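Local coordinates for putative iron binding protein (Bordetella pertussis Tohama I, PDB 1Y9U) that binds ferric iron through tyrosine side chains and probably serves as the periplasmic receptor of a bacterial iron-uptake system, at residues Ala101-Asp106 and Thr268-Ala273; Tyr110-Leu115 and Arg184-Gly189; Met204-Pro209 and Lys284-Val289. All blocks are in the same frame, centred on the assembly; numbering follows the deposited sequence.

Contact 1: residues Ala101-Asp106 and Thr268-Ala273; sequences ALSLRD and TLYAQA
L102 meets the ring of Y270 with two of its carbons: CB lies 3.8 Å from Y270 CZ, and CD1 reaches the phenol oxygen, 3.8 Å from Y270 OH. The two side chains cross at about a right angle, and a leucine suits this place because its CB and one methyl, CD1, both reach the phenol end while it also packs on M60 and V262. S103 comes to a different part of the same ring. Its CB sits in the ring plane at the edge, 3.7 Å from Y270 CE2, and its small side chain lets strand and helix come close, with S103 CA 6.3 Å from A271 CA. S103 OG turns into the position between the backbone N and the carbonyl carbon (chi1 68°), where it hydrogen-bonds to S240 and E276. Y270 extends from helix 264-273 with CG anti to its backbone N (chi1 -174°), which carries OH across to S240 as well, so this buried phenol spends its polar end on a serine while its carbons pack on L102. Both L102 and S103 pair with S240 of strand 237-245, a classic beta bulge in the mixed sheet of a periplasmic binding protein, here covered by helix 264-273.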
loop_
_atom_site.group_PDB
_atom_site.type_symbol
_atom_site.label_atom_id
_atom_site.label_comp_id
_atom_site.label_asym_id
_atom_site.label_seq_id
_atom_site.Cartn_x
_atom_site.Cartn_y
_atom_site.Cartn_z
ATOM N N ALA A 101 5.817 6.286 6.519
ATOM C CA ALA A 101 4.768 6.147 5.504
ATOM C C ALA A 101 4.428 7.496 4.896
ATOM O O ALA A 101 4.412 8.511 5.578
ATOM C CB ALA A 101 3.508 5.522 6.092
ATOM N N LEU A 102 4.156 7.474 3.596
ATOM C CA LEU A 102 3.685 8.624 2.828
ATOM C C LEU A 102 2.283 8.455 2.264
ATOM O O LEU A 102 1.604 9.461 2.033
ATOM C CB LEU A 102 4.656 8.929 1.690
ATOM C CG LEU A 102 6.084 9.303 2.100
ATOM C CD1 LEU A 102 6.923 9.521 0.848
ATOM C CD2 LEU A 102 6.132 10.555 2.968
ATOM N N SER A 103 1.829 7.211 2.061
ATOM C CA SER A 103 0.455 6.975 1.653
ATOM C C SER A 103 0.056 5.582 2.082
ATOM O O SER A 103 0.910 4.753 2.377
ATOM C CB SER A 103 0.297 7.110 0.147
ATOM O OG SER A 103 0.982 6.062 -0.513
ATOM N N LEU A 104 -1.253 5.346 2.125
ATOM C CA LEU A 104 -1.833 4.085 2.579
ATOM C C LEU A 104 -2.476 3.361 1.414
ATOM O O LEU A 104 -3.172 3.979 0.599
ATOM C CB LEU A 104 -2.882 4.298 3.668
ATOM C CG LEU A 104 -2.472 5.239 4.800
ATOM C CD1 LEU A 104 -3.603 5.353 5.810
ATOM C CD2 LEU A 104 -1.185 4.791 5.466
ATOM N N ARG A 105 -2.284 2.045 1.386
ATOM C CA ARG A 105 -2.781 1.140 0.346
ATOM C C ARG A 105 -3.618 0.067 1.025
ATOM O O ARG A 105 -3.117 -0.987 1.394
ATOM C CB ARG A 105 -1.577 0.558 -0.365
ATOM C CG ARG A 105 -0.836 1.628 -1.180
ATOM C CD ARG A 105 0.572 1.271 -1.534
ATOM N NE ARG A 105 0.693 0.034 -2.289
ATOM C CZ ARG A 105 0.711 -0.064 -3.614
ATOM N NH1 ARG A 105 0.607 0.983 -4.412
ATOM N NH2 ARG A 105 0.846 -1.255 -4.154
ATOM N N ASP A 106 -4.898 0.371 1.184
ATOM C CA ASP A 106 -5.842 -0.482 1.871
ATOM C C ASP A 106 -6.349 -1.593 0.998
ATOM O O ASP A 106 -6.659 -1.392 -0.189
ATOM C CB ASP A 106 -7.004 0.296 2.511
ATOM C CG ASP A 106 -7.727 1.243 1.585
ATOM O OD1 ASP A 106 -7.088 1.990 0.818
ATOM O OD2 ASP A 106 -8.949 1.346 1.654
ATOM N N THR A 268 -1.730 16.040 -0.863
ATOM C CA THR A 268 -2.907 16.116 -1.712
ATOM C C THR A 268 -2.575 15.569 -3.104
ATOM O O THR A 268 -3.281 14.678 -3.605
ATOM C CB THR A 268 -3.422 17.576 -1.783
ATOM O OG1 THR A 268 -3.661 18.080 -0.456
ATOM C CG2 THR A 268 -4.748 17.648 -2.511
ATOM N N LEU A 269 -1.487 16.049 -3.675
ATOM C CA LEU A 269 -1.044 15.606 -5.009
ATOM C C LEU A 269 -0.517 14.164 -4.989
ATOM O O LEU A 269 -0.783 13.394 -5.913
ATOM C CB LEU A 269 0.044 16.541 -5.558
ATOM C CG LEU A 269 -0.353 18.000 -5.787
ATOM C CD1 LEU A 269 0.886 18.856 -6.105
ATOM C CD2 LEU A 269 -1.399 18.104 -6.887
ATOM N N TYR A 270 0.232 13.820 -3.953
ATOM C CA TYR A 270 0.920 12.535 -3.805
ATOM C C TYR A 270 -0.079 11.382 -3.820
ATOM O O TYR A 270 0.110 10.385 -4.529
ATOM C CB TYR A 270 1.775 12.510 -2.514
ATOM C CG TYR A 270 2.629 11.269 -2.360
ATOM C CD1 TYR A 270 3.966 11.270 -2.737
ATOM C CD2 TYR A 270 2.115 10.105 -1.809
ATOM C CE1 TYR A 270 4.746 10.143 -2.617
ATOM C CE2 TYR A 270 2.888 8.966 -1.705
ATOM C CZ TYR A 270 4.198 8.983 -2.106
ATOM O OH TYR A 270 4.998 7.862 -1.994
ATOM N N ALA A 271 -1.136 11.525 -3.037
ATOM C CA ALA A 271 -2.131 10.463 -2.900
ATOM C C ALA A 271 -3.006 10.415 -4.119
ATOM O O ALA A 271 -3.295 9.324 -4.616
ATOM C CB ALA A 271 -2.966 10.651 -1.640
ATOM N N GLN A 272 -3.412 11.569 -4.642
ATOM C CA GLN A 272 -4.256 11.620 -5.840
ATOM C C GLN A 272 -3.589 10.904 -7.021
ATOM O O GLN A 272 -4.276 10.239 -7.810
ATOM C CB GLN A 272 -4.618 13.071 -6.199
ATOM C CG GLN A 272 -5.488 13.280 -7.478
ATOM C CD GLN A 272 -7.009 13.236 -7.221
ATOM O OE1 GLN A 272 -7.787 12.830 -8.104
ATOM N NE2 GLN A 272 -7.433 13.681 -6.041
ATOM N N ALA A 273 -2.258 10.967 -7.120
ATOM C CA ALA A 273 -1.567 10.454 -8.290
ATOM C C ALA A 273 -1.847 8.979 -8.561
ATOM O O ALA A 273 -1.998 8.632 -9.724
ATOM C CB ALA A 273 -0.080 10.685 -8.188
#

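Contact 2: residues Tyr110-Leu115 and Arg184-Gly189; sequences YVEKDL and RDILGG
A helix end packed against the end of a long sheet strand makes this contact: I186, in the last turn of helix 179-187, lies against Y110 and E112 where strand 100-112 finishes. The two methyl ends of I186 divide the work. CD1 approaches the Y110 backbone and the root of its side chain, 3.6 Å from Y110 O and 3.8 Å from Y110 CB, while CG2 rests on the next residue but one, 3.6 Å from E112 CA and 3.7 Å from E112 CB. With CG1 anti to the carbonyl carbon (chi1 -69°) and CG2 anti to the backbone N, the beta-branched isoleucine spreads its two arms along the strand. E112 offers its CA, CB and CG to this packing, while its carboxylate bends over to the turn that follows.

Y110 starts toward the helix, but its ring runs away from it to pack on Y200, V201 and M204, and its OH bonds to N197 O. Y200 binds iron in a structure of this protein, although no iron is bound in this model; its touch with Y110 is consistent with a second-shell place for Y110 in this periplasmic binding protein fold.

Past the strand, E112 to L115 form a type I beta turn. The bend of E112 at chi2 (-79°) brings OE1 back to D114 N at 2.8 Å, approached from above the carboxylate plane. The helix stops in a Schellman motif, in which G189 takes a positive phi that a residue without a side chain adopts easily. One turn earlier, R184 grips D185 side-on, NE to OD1 at 2.9 Å and NH2 to OD2 at 3.3 Å, and R173 gives the buried D185 carboxylate a second cationic partner.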
loop_
_atom_site.group_PDB
_atom_site.type_symbol
_atom_site.label_atom_id
_atom_site.label_comp_id
_atom_site.label_asym_id
_atom_site.label_seq_id
_atom_site.Cartn_x
_atom_site.Cartn_y
_atom_site.Cartn_z
ATOM N N TYR A 110 -14.128 -5.818 -2.919
ATOM C CA TYR A 110 -14.950 -5.404 -4.051
ATOM C C TYR A 110 -16.230 -6.197 -3.986
ATOM O O TYR A 110 -16.174 -7.392 -3.726
ATOM C CB TYR A 110 -14.280 -5.717 -5.367
ATOM C CG TYR A 110 -12.985 -4.989 -5.701
ATOM C CD1 TYR A 110 -12.344 -4.126 -4.816
ATOM C CD2 TYR A 110 -12.386 -5.194 -6.957
ATOM C CE1 TYR A 110 -11.143 -3.515 -5.165
ATOM C CE2 TYR A 110 -11.211 -4.580 -7.304
ATOM C CZ TYR A 110 -10.602 -3.714 -6.417
ATOM O OH TYR A 110 -9.380 -3.170 -6.764
ATOM N N VAL A 111 -17.368 -5.543 -4.192
ATOM C CA VAL A 111 -18.678 -6.152 -4.014
ATOM C C VAL A 111 -19.562 -5.788 -5.194
ATOM O O VAL A 111 -19.614 -4.621 -5.582
ATOM C CB VAL A 111 -19.344 -5.656 -2.712
ATOM C CG1 VAL A 111 -20.717 -6.276 -2.527
ATOM C CG2 VAL A 111 -18.419 -5.926 -1.509
ATOM N N GLU A 112 -20.302 -6.750 -5.732
ATOM C CA GLU A 112 -21.277 -6.457 -6.776
ATOM C C GLU A 112 -22.142 -5.292 -6.304
ATOM O O GLU A 112 -22.579 -5.276 -5.150
ATOM C CB GLU A 112 -22.141 -7.678 -7.040
ATOM C CG GLU A 112 -22.842 -7.675 -8.387
ATOM C CD GLU A 112 -24.093 -6.806 -8.452
ATOM O OE1 GLU A 112 -24.745 -6.594 -7.409
ATOM O OE2 GLU A 112 -24.393 -6.333 -9.581
ATOM N N LYS A 113 -22.402 -4.328 -7.184
ATOM C CA LYS A 113 -22.910 -3.040 -6.749
ATOM C C LYS A 113 -24.228 -3.073 -5.967
ATOM O O LYS A 113 -24.467 -2.198 -5.150
ATOM C CB LYS A 113 -23.050 -2.089 -7.941
ATOM C CG LYS A 113 -24.132 -2.521 -8.934
ATOM C CD LYS A 113 -24.095 -1.700 -10.212
ATOM C CE LYS A 113 -25.153 -2.138 -11.217
ATOM N NZ LYS A 113 -26.537 -1.781 -10.764
ATOM N N ASP A 114 -25.061 -4.068 -6.210
ATOM C CA ASP A 114 -26.359 -4.147 -5.531
ATOM C C ASP A 114 -26.473 -5.231 -4.473
ATOM O O ASP A 114 -27.539 -5.448 -3.908
ATOM C CB ASP A 114 -27.465 -4.354 -6.559
ATOM C CG ASP A 114 -27.585 -3.193 -7.510
ATOM O OD1 ASP A 114 -27.647 -2.043 -7.017
ATOM O OD2 ASP A 114 -27.627 -3.365 -8.748
ATOM N N LEU A 115 -25.375 -5.906 -4.164
ATOM C CA LEU A 115 -25.402 -6.919 -3.110
ATOM C C LEU A 115 -25.678 -6.248 -1.778
ATOM O O LEU A 115 -25.147 -5.194 -1.480
ATOM C CB LEU A 115 -24.058 -7.658 -3.078
ATOM C CG LEU A 115 -24.044 -9.074 -2.515
ATOM C CD1 LEU A 115 -24.732 -10.016 -3.485
ATOM C CD2 LEU A 115 -22.623 -9.545 -2.287
ATOM N N ARG A 184 -13.617 -7.243 -12.989
ATOM C CA ARG A 184 -14.019 -7.860 -14.255
ATOM C C ARG A 184 -14.929 -9.064 -14.007
ATOM O O ARG A 184 -15.975 -9.217 -14.650
ATOM C CB ARG A 184 -12.794 -8.314 -15.029
ATOM C CG ARG A 184 -13.107 -8.998 -16.342
ATOM C CD ARG A 184 -11.935 -9.718 -16.909
ATOM N NE ARG A 184 -11.571 -10.851 -16.070
ATOM C CZ ARG A 184 -10.478 -11.574 -16.205
ATOM N NH1 ARG A 184 -9.587 -11.296 -17.158
ATOM N NH2 ARG A 184 -10.284 -12.591 -15.375
ATOM N N ASP A 185 -14.531 -9.903 -13.059
ATOM C CA ASP A 185 -15.233 -11.170 -12.854
ATOM C C ASP A 185 -16.498 -11.009 -12.028
ATOM O O ASP A 185 -17.431 -11.790 -12.157
ATOM C CB ASP A 185 -14.281 -12.187 -12.252
ATOM C CG ASP A 185 -13.237 -12.670 -13.246
ATOM O OD1 ASP A 185 -13.381 -12.422 -14.490
ATOM O OD2 ASP A 185 -12.262 -13.337 -12.851
ATOM N N ILE A 186 -16.581 -9.972 -11.212
ATOM C CA ILE A 186 -17.855 -9.633 -10.587
ATOM C C ILE A 186 -18.841 -9.148 -11.655
ATOM O O ILE A 186 -20.015 -9.583 -11.679
ATOM C CB ILE A 186 -17.665 -8.591 -9.453
ATOM C CG1 ILE A 186 -16.931 -9.230 -8.275
ATOM C CG2 ILE A 186 -19.025 -8.053 -9.012
ATOM C CD1 ILE A 186 -16.416 -8.245 -7.226
ATOM N N LEU A 187 -18.372 -8.295 -12.565
ATOM C CA LEU A 187 -19.194 -7.869 -13.692
ATOM C C LEU A 187 -19.679 -9.063 -14.501
ATOM O O LEU A 187 -20.857 -9.117 -14.909
ATOM C CB LEU A 187 -18.411 -6.897 -14.580
ATOM C CG LEU A 187 -19.098 -6.513 -15.896
ATOM C CD1 LEU A 187 -20.477 -5.933 -15.656
ATOM C CD2 LEU A 187 -18.209 -5.549 -16.670
ATOM N N GLY A 188 -18.784 -10.018 -14.707
ATOM C CA GLY A 188 -19.080 -11.192 -15.500
ATOM C C GLY A 188 -19.926 -12.219 -14.762
ATOM O O GLY A 188 -20.305 -13.224 -15.372
ATOM N N GLY A 189 -20.236 -12.001 -13.487
ATOM C CA GLY A 189 -21.099 -12.904 -12.744
ATOM C C GLY A 189 -20.419 -14.144 -12.197
ATOM O O GLY A 189 -21.127 -15.002 -11.658
#

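Contact 3: residues Met204-Pro209 and Lys284-Val289; sequences MKNAEP and KLDAVV
N206 and D286 carry the polar half of this contact, their side chains approaching from opposite directions. N206 ND2 donates to D286 OD2 at 3.1 Å, with an N-H...O angle of 155°. The acceptor lies close to the amide plane, whereas the donor reaches the syn side of OD2 from 33° out of the carboxylate plane; the two planes stand 69° apart. One water closes a second link beside the direct bond, donating to N206 OD1 at 2.7 Å and to D286 OD1 at 2.8 Å. An amide suits this place because it offers a donor and an acceptor at once; N206 ND2 also bonds back to G202 O within its own helix.

The same carboxylate works as a helix cap. D286 occupies the N-cap of helix 287-291, its CG anti to the backbone N, and OD2 takes weak bonds from V288 N and V289 N. The amide from N206 therefore joins those backbone groups on one oxygen, and the nearby helix start would tend to stabilise the negative charge.

Van der Waals contact falls to V288, whose two methyls part between neighbours: CG1 lies against the aliphatic part of K205, 3.8 Å from K205 CB and close to CD, and CG2 meets the N206 amide, 3.4 Å from ND2. K205 needs only the carbons of its long chain here, for NZ travels on to G217 O and I220 O.

At the protein surface, the contact thus ties the C-terminal end of helix 198-206 to the start of helix 287-291, with Y275 touching both N206 and D286, and helix 212-218 and strand 220-223 lying beyond K205.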
loop_
_atom_site.group_PDB
_atom_site.type_symbol
_atom_site.label_atom_id
_atom_site.label_comp_id
_atom_site.label_asym_id
_atom_site.label_seq_id
_atom_site.Cartn_x
_atom_site.Cartn_y
_atom_site.Cartn_z
ATOM N N MET A 204 -10.390 2.765 -11.809
ATOM C CA MET A 204 -11.458 2.301 -12.671
ATOM C C MET A 204 -12.667 3.235 -12.721
ATOM O O MET A 204 -13.193 3.512 -13.801
ATOM C CB MET A 204 -11.890 0.905 -12.270
ATOM C CG MET A 204 -10.829 -0.181 -12.546
ATOM S SD MET A 204 -11.376 -1.868 -12.154
ATOM C CE MET A 204 -11.317 -1.828 -10.378
ATOM N N LYS A 205 -13.098 3.714 -11.564
ATOM C CA LYS A 205 -14.272 4.577 -11.495
ATOM C C LYS A 205 -14.002 5.966 -12.059
ATOM O O LYS A 205 -14.936 6.639 -12.527
ATOM C CB LYS A 205 -14.840 4.651 -10.082
ATOM C CG LYS A 205 -15.515 3.374 -9.634
ATOM C CD LYS A 205 -16.141 3.482 -8.250
ATOM C CE LYS A 205 -16.958 2.226 -7.839
ATOM N NZ LYS A 205 -18.304 2.174 -8.466
ATOM N N ASN A 206 -12.732 6.387 -12.050
ATOM C CA ASN A 206 -12.352 7.651 -12.676
ATOM C C ASN A 206 -12.067 7.526 -14.167
ATOM O O ASN A 206 -11.863 8.547 -14.841
ATOM C CB ASN A 206 -11.154 8.276 -11.956
ATOM C CG ASN A 206 -11.550 9.038 -10.730
ATOM O OD1 ASN A 206 -12.299 10.022 -10.809
ATOM N ND2 ASN A 206 -11.058 8.603 -9.575
ATOM N N ALA A 207 -12.050 6.303 -14.683
ATOM C CA ALA A 207 -11.888 6.109 -16.118
ATOM C C ALA A 207 -13.116 6.642 -16.852
ATOM O O ALA A 207 -14.227 6.685 -16.324
ATOM C CB ALA A 207 -11.634 4.642 -16.456
ATOM N N GLU A 208 -12.924 7.045 -18.096
ATOM C CA GLU A 208 -14.038 7.648 -18.807
ATOM C C GLU A 208 -15.017 6.608 -19.312
ATOM O O GLU A 208 -14.654 5.487 -19.637
ATOM C CB GLU A 208 -13.574 8.542 -19.944
ATOM C CG GLU A 208 -12.968 7.812 -21.107
ATOM C CD GLU A 208 -12.483 8.760 -22.200
ATOM O OE1 GLU A 208 -13.120 9.819 -22.411
ATOM O OE2 GLU A 208 -11.470 8.449 -22.834
ATOM N N PRO A 209 -16.285 6.961 -19.399
ATOM C CA PRO A 209 -17.246 6.042 -20.002
ATOM C C PRO A 209 -16.811 5.702 -21.418
ATOM O O PRO A 209 -16.263 6.562 -22.138
ATOM C CB PRO A 209 -18.561 6.828 -19.996
ATOM C CG PRO A 209 -18.162 8.187 -19.871
ATOM C CD PRO A 209 -16.922 8.218 -18.977
ATOM N N LYS A 284 -7.567 16.683 1.368
ATOM C CA LYS A 284 -8.660 16.480 0.417
ATOM C C LYS A 284 -8.411 15.205 -0.377
ATOM O O LYS A 284 -7.341 15.020 -0.968
ATOM C CB LYS A 284 -8.781 17.665 -0.539
ATOM C CG LYS A 284 -9.877 17.522 -1.589
ATOM C CD LYS A 284 -11.250 17.816 -1.054
ATOM C CE LYS A 284 -12.267 18.003 -2.199
ATOM N NZ LYS A 284 -13.487 18.770 -1.785
ATOM N N LEU A 285 -9.425 14.347 -0.389
ATOM C CA LEU A 285 -9.356 13.088 -1.103
ATOM C C LEU A 285 -9.929 13.219 -2.505
ATOM O O LEU A 285 -10.836 14.021 -2.752
ATOM C CB LEU A 285 -10.195 12.036 -0.374
ATOM C CG LEU A 285 -9.856 11.774 1.101
ATOM C CD1 LEU A 285 -10.874 10.818 1.715
ATOM C CD2 LEU A 285 -8.458 11.225 1.283
ATOM N N ASP A 286 -9.422 12.388 -3.406
ATOM C CA ASP A 286 -10.121 12.158 -4.677
ATOM C C ASP A 286 -11.582 11.804 -4.391
ATOM O O ASP A 286 -11.877 11.062 -3.460
ATOM C CB ASP A 286 -9.475 11.024 -5.447
ATOM C CG ASP A 286 -10.255 10.677 -6.663
ATOM O OD1 ASP A 286 -10.217 11.471 -7.624
ATOM O OD2 ASP A 286 -10.977 9.663 -6.696
ATOM N N ALA A 287 -12.494 12.273 -5.241
ATOM C CA ALA A 287 -13.913 12.097 -4.999
ATOM C C ALA A 287 -14.339 10.620 -4.921
ATOM O O ALA A 287 -15.170 10.274 -4.121
ATOM C CB ALA A 287 -14.733 12.811 -6.069
ATOM N N VAL A 288 -13.805 9.791 -5.810
ATOM C CA VAL A 288 -14.081 8.358 -5.747
ATOM C C VAL A 288 -13.569 7.769 -4.420
ATOM O O VAL A 288 -14.278 7.048 -3.744
ATOM C CB VAL A 288 -13.486 7.616 -6.958
ATOM C CG1 VAL A 288 -13.682 6.121 -6.806
ATOM C CG2 VAL A 288 -14.125 8.114 -8.257
ATOM N N VAL A 289 -12.344 8.105 -4.050
ATOM C CA VAL A 289 -11.786 7.583 -2.805
ATOM C C VAL A 289 -12.660 8.011 -1.596
ATOM O O VAL A 289 -12.961 7.214 -0.720
ATOM C CB VAL A 289 -10.326 8.017 -2.642
ATOM C CG1 VAL A 289 -9.792 7.598 -1.245
ATOM C CG2 VAL A 289 -9.464 7.429 -3.746
HETATM O O HOH W 1 -12.751 11.708 -8.760
#

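Overall arrangement
Strand 100-112 runs through contacts 1 and 2, whose centres stand about 26 Å apart at its two ends; along the chain, contact 2 is nested inside the loop closed by contact 1. Contact 3 lies off to one side of the line joining them, its centre about 14 Å from that of contact 1 and about 18 Å from that of contact 2. Its segments alternate with those of contact 1, but follow both segments of contact 2. Helix 198-206, which bears the iron-binding tyrosines Y199 and Y200, ends in contact 3 and touches contact 2 where M204 meets Y110. Together the contacts join strand 100-112 and helices 179-187, 198-206, 264-273 and 287-291, consistent with a common scaffold for the iron site.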